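Local atomic coordinates of chemotaxis protein CheX (PDB entry 3HM4), a protein that probably removes the phosphoryl group from the response regulator CheY during bacterial chemotaxis. Residues E8-F13 with V151-E156. Residues are numbered along the deposited sequence; the frame is centred on the assembly and turned at random.
Sequences EIAKPF and VEFCLE
Phe13 and Phe153 lay their rings face to face, the centroids 4.0 Å apart and the planes only 11° from parallel. The stack is offset (parallel-displaced), slid by about one ring radius: CG of Phe153 sits above the centre of the Phe13 ring, while CD2 of Phe13 lies over the middle of the Phe153 ring, 3.7 Å from its CE1. The side chains reach this stack from directions about perpendicular to one another. CB of Phe153 already points to the helix, and CG between backbone N and carbonyl carbon (chi1 71°) turns the ring across the strand's run toward Ala10; the same CB makes a CH-pi contact over the Phe13 face, 4.3 Å from the centroid.

Here the start of helix 10-25 is fastened to strand 149-155, a central strand of the six-stranded antiparallel sheet in this alpha+beta CheX fold. Alternation along the strand sends Phe153 to the helix-covered face and Glu152 to the opposite one, where it pairs with Lys37. Ala103 and Leu107 of helix 84-109 and Ile60 of strand 58-64 also pack on Phe13, so a flat, wholly apolar side chain suits this buried place between helices and sheet.

The far end of the Phe153 ring runs up to the backbone, with CZ 3.7 Å from CA of Ala10. A methyl is small enough to permit that approach, and CB of Ala10 still touches CE1 at 4.1 Å. The longer Ile9 side chain reaches the ring too, its CD1 meeting CE2 of Phe153 obliquely at 3.8 Å.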
loop_
_atom_site.group_PDB
_atom_site.type_symbol
_atom_site.label_atom_id
_atom_site.label_comp_id
_atom_site.label_asym_id
_atom_site.label_seq_id
_atom_site.Cartn_x
_atom_site.Cartn_y
_atom_site.Cartn_z
ATOM N N GLU A 8 11.280 -17.701 -8.105
ATOM C CA GLU A 8 12.209 -17.776 -9.231
ATOM C C GLU A 8 12.570 -16.411 -9.839
ATOM O O GLU A 8 13.571 -16.298 -10.544
ATOM C CB GLU A 8 11.650 -18.722 -10.322
ATOM C CG GLU A 8 10.424 -18.228 -11.131
ATOM C CD GLU A 8 9.070 -18.179 -10.387
ATOM O OE1 GLU A 8 8.928 -18.693 -9.236
ATOM O OE2 GLU A 8 8.134 -17.602 -10.971
ATOM N N ILE A 9 11.743 -15.375 -9.606
ATOM C CA ILE A 9 12.077 -14.034 -10.114
ATOM C C ILE A 9 12.371 -13.080 -8.942
ATOM O O ILE A 9 12.303 -11.871 -9.110
ATOM C CB ILE A 9 11.108 -13.419 -11.218
ATOM C CG1 ILE A 9 9.783 -12.886 -10.682
ATOM C CG2 ILE A 9 10.987 -14.369 -12.453
ATOM C CD1 ILE A 9 9.017 -13.732 -9.856
ATOM N N ALA A 10 12.807 -13.622 -7.811
ATOM C CA ALA A 10 13.190 -12.773 -6.675
ATOM C C ALA A 10 14.409 -11.887 -6.984
ATOM O O ALA A 10 14.455 -10.757 -6.499
ATOM C CB ALA A 10 13.487 -13.653 -5.456
ATOM N N LYS A 11 15.340 -12.321 -7.841
ATOM C CA LYS A 11 16.599 -11.567 -8.047
ATOM C C LYS A 11 16.460 -10.081 -8.417
ATOM O O LYS A 11 17.094 -9.248 -7.788
ATOM C CB LYS A 11 17.538 -12.284 -9.050
ATOM C CG LYS A 11 18.932 -11.621 -9.185
ATOM N N PRO A 12 15.610 -9.738 -9.410
ATOM C CA PRO A 12 15.514 -8.315 -9.739
ATOM C C PRO A 12 15.030 -7.434 -8.576
ATOM O O PRO A 12 15.489 -6.285 -8.425
ATOM C CB PRO A 12 14.552 -8.281 -10.948
ATOM C CG PRO A 12 13.930 -9.575 -10.973
ATOM C CD PRO A 12 14.914 -10.554 -10.419
ATOM N N PHE A 13 14.145 -7.993 -7.731
ATOM C CA PHE A 13 13.663 -7.259 -6.568
ATOM C C PHE A 13 14.746 -7.147 -5.493
ATOM O O PHE A 13 14.935 -6.076 -4.907
ATOM C CB PHE A 13 12.429 -7.952 -5.968
ATOM C CG PHE A 13 11.271 -8.058 -6.922
ATOM C CD1 PHE A 13 10.383 -7.012 -7.074
ATOM C CD2 PHE A 13 11.089 -9.201 -7.689
ATOM C CE1 PHE A 13 9.323 -7.106 -7.949
ATOM C CE2 PHE A 13 10.028 -9.304 -8.557
ATOM C CZ PHE A 13 9.150 -8.247 -8.702
ATOM N N VAL A 151 11.769 -7.299 2.367
ATOM C CA VAL A 151 11.101 -6.942 1.116
ATOM C C VAL A 151 10.145 -8.064 0.784
ATOM O O VAL A 151 10.492 -9.249 0.939
ATOM C CB VAL A 151 12.070 -6.808 -0.070
ATOM C CG1 VAL A 151 11.321 -6.776 -1.448
ATOM C CG2 VAL A 151 12.923 -5.582 0.112
ATOM N N GLU A 152 8.928 -7.721 0.347
ATOM C CA GLU A 152 7.957 -8.719 -0.086
ATOM C C GLU A 152 7.425 -8.340 -1.442
ATOM O O GLU A 152 7.345 -7.143 -1.781
ATOM C CB GLU A 152 6.806 -8.831 0.908
ATOM C CG GLU A 152 7.286 -9.167 2.319
ATOM C CD GLU A 152 6.229 -9.301 3.351
ATOM O OE1 GLU A 152 5.151 -8.743 3.149
ATOM O OE2 GLU A 152 6.536 -9.878 4.438
ATOM N N PHE A 153 7.076 -9.335 -2.236
ATOM C CA PHE A 153 6.436 -9.053 -3.500
ATOM C C PHE A 153 5.467 -10.149 -3.857
ATOM O O PHE A 153 5.534 -11.274 -3.334
ATOM C CB PHE A 153 7.440 -8.776 -4.638
ATOM C CG PHE A 153 8.189 -9.979 -5.109
ATOM C CD1 PHE A 153 9.425 -10.329 -4.533
ATOM C CD2 PHE A 153 7.691 -10.786 -6.125
ATOM C CE1 PHE A 153 10.112 -11.455 -4.973
ATOM C CE2 PHE A 153 8.387 -11.908 -6.550
ATOM C CZ PHE A 153 9.579 -12.246 -5.974
ATOM N N CYS A 154 4.550 -9.813 -4.752
ATOM C CA CYS A 154 3.634 -10.808 -5.301
ATOM C C CYS A 154 3.278 -10.415 -6.729
ATOM O O CYS A 154 3.382 -9.242 -7.091
ATOM C CB CYS A 154 2.373 -10.980 -4.487
ATOM S SG CYS A 154 1.359 -9.506 -4.303
ATOM N N LEU A 155 2.865 -11.418 -7.506
ATOM C CA LEU A 155 2.377 -11.215 -8.870
ATOM C C LEU A 155 1.241 -12.175 -9.131
ATOM O O LEU A 155 1.349 -13.339 -8.755
ATOM C CB LEU A 155 3.457 -11.456 -9.913
ATOM C CG LEU A 155 4.543 -10.430 -10.126
ATOM C CD1 LEU A 155 5.485 -11.029 -11.181
ATOM C CD2 LEU A 155 3.974 -9.110 -10.590
ATOM N N GLU A 156 0.175 -11.707 -9.754
ATOM C CA GLU A 156 -0.972 -12.578 -10.085
ATOM C C GLU A 156 -1.521 -12.267 -11.458
ATOM O O GLU A 156 -1.389 -11.155 -11.953
ATOM C CB GLU A 156 -2.112 -12.485 -9.066
ATOM C CG GLU A 156 -2.800 -11.087 -9.029
ATOM C CD GLU A 156 -3.960 -11.013 -8.048
ATOM O OE1 GLU A 156 -3.870 -11.647 -6.987
ATOM O OE2 GLU A 156 -4.964 -10.292 -8.326
ATOM O OXT GLU A 156 -2.154 -13.191 -11.994
#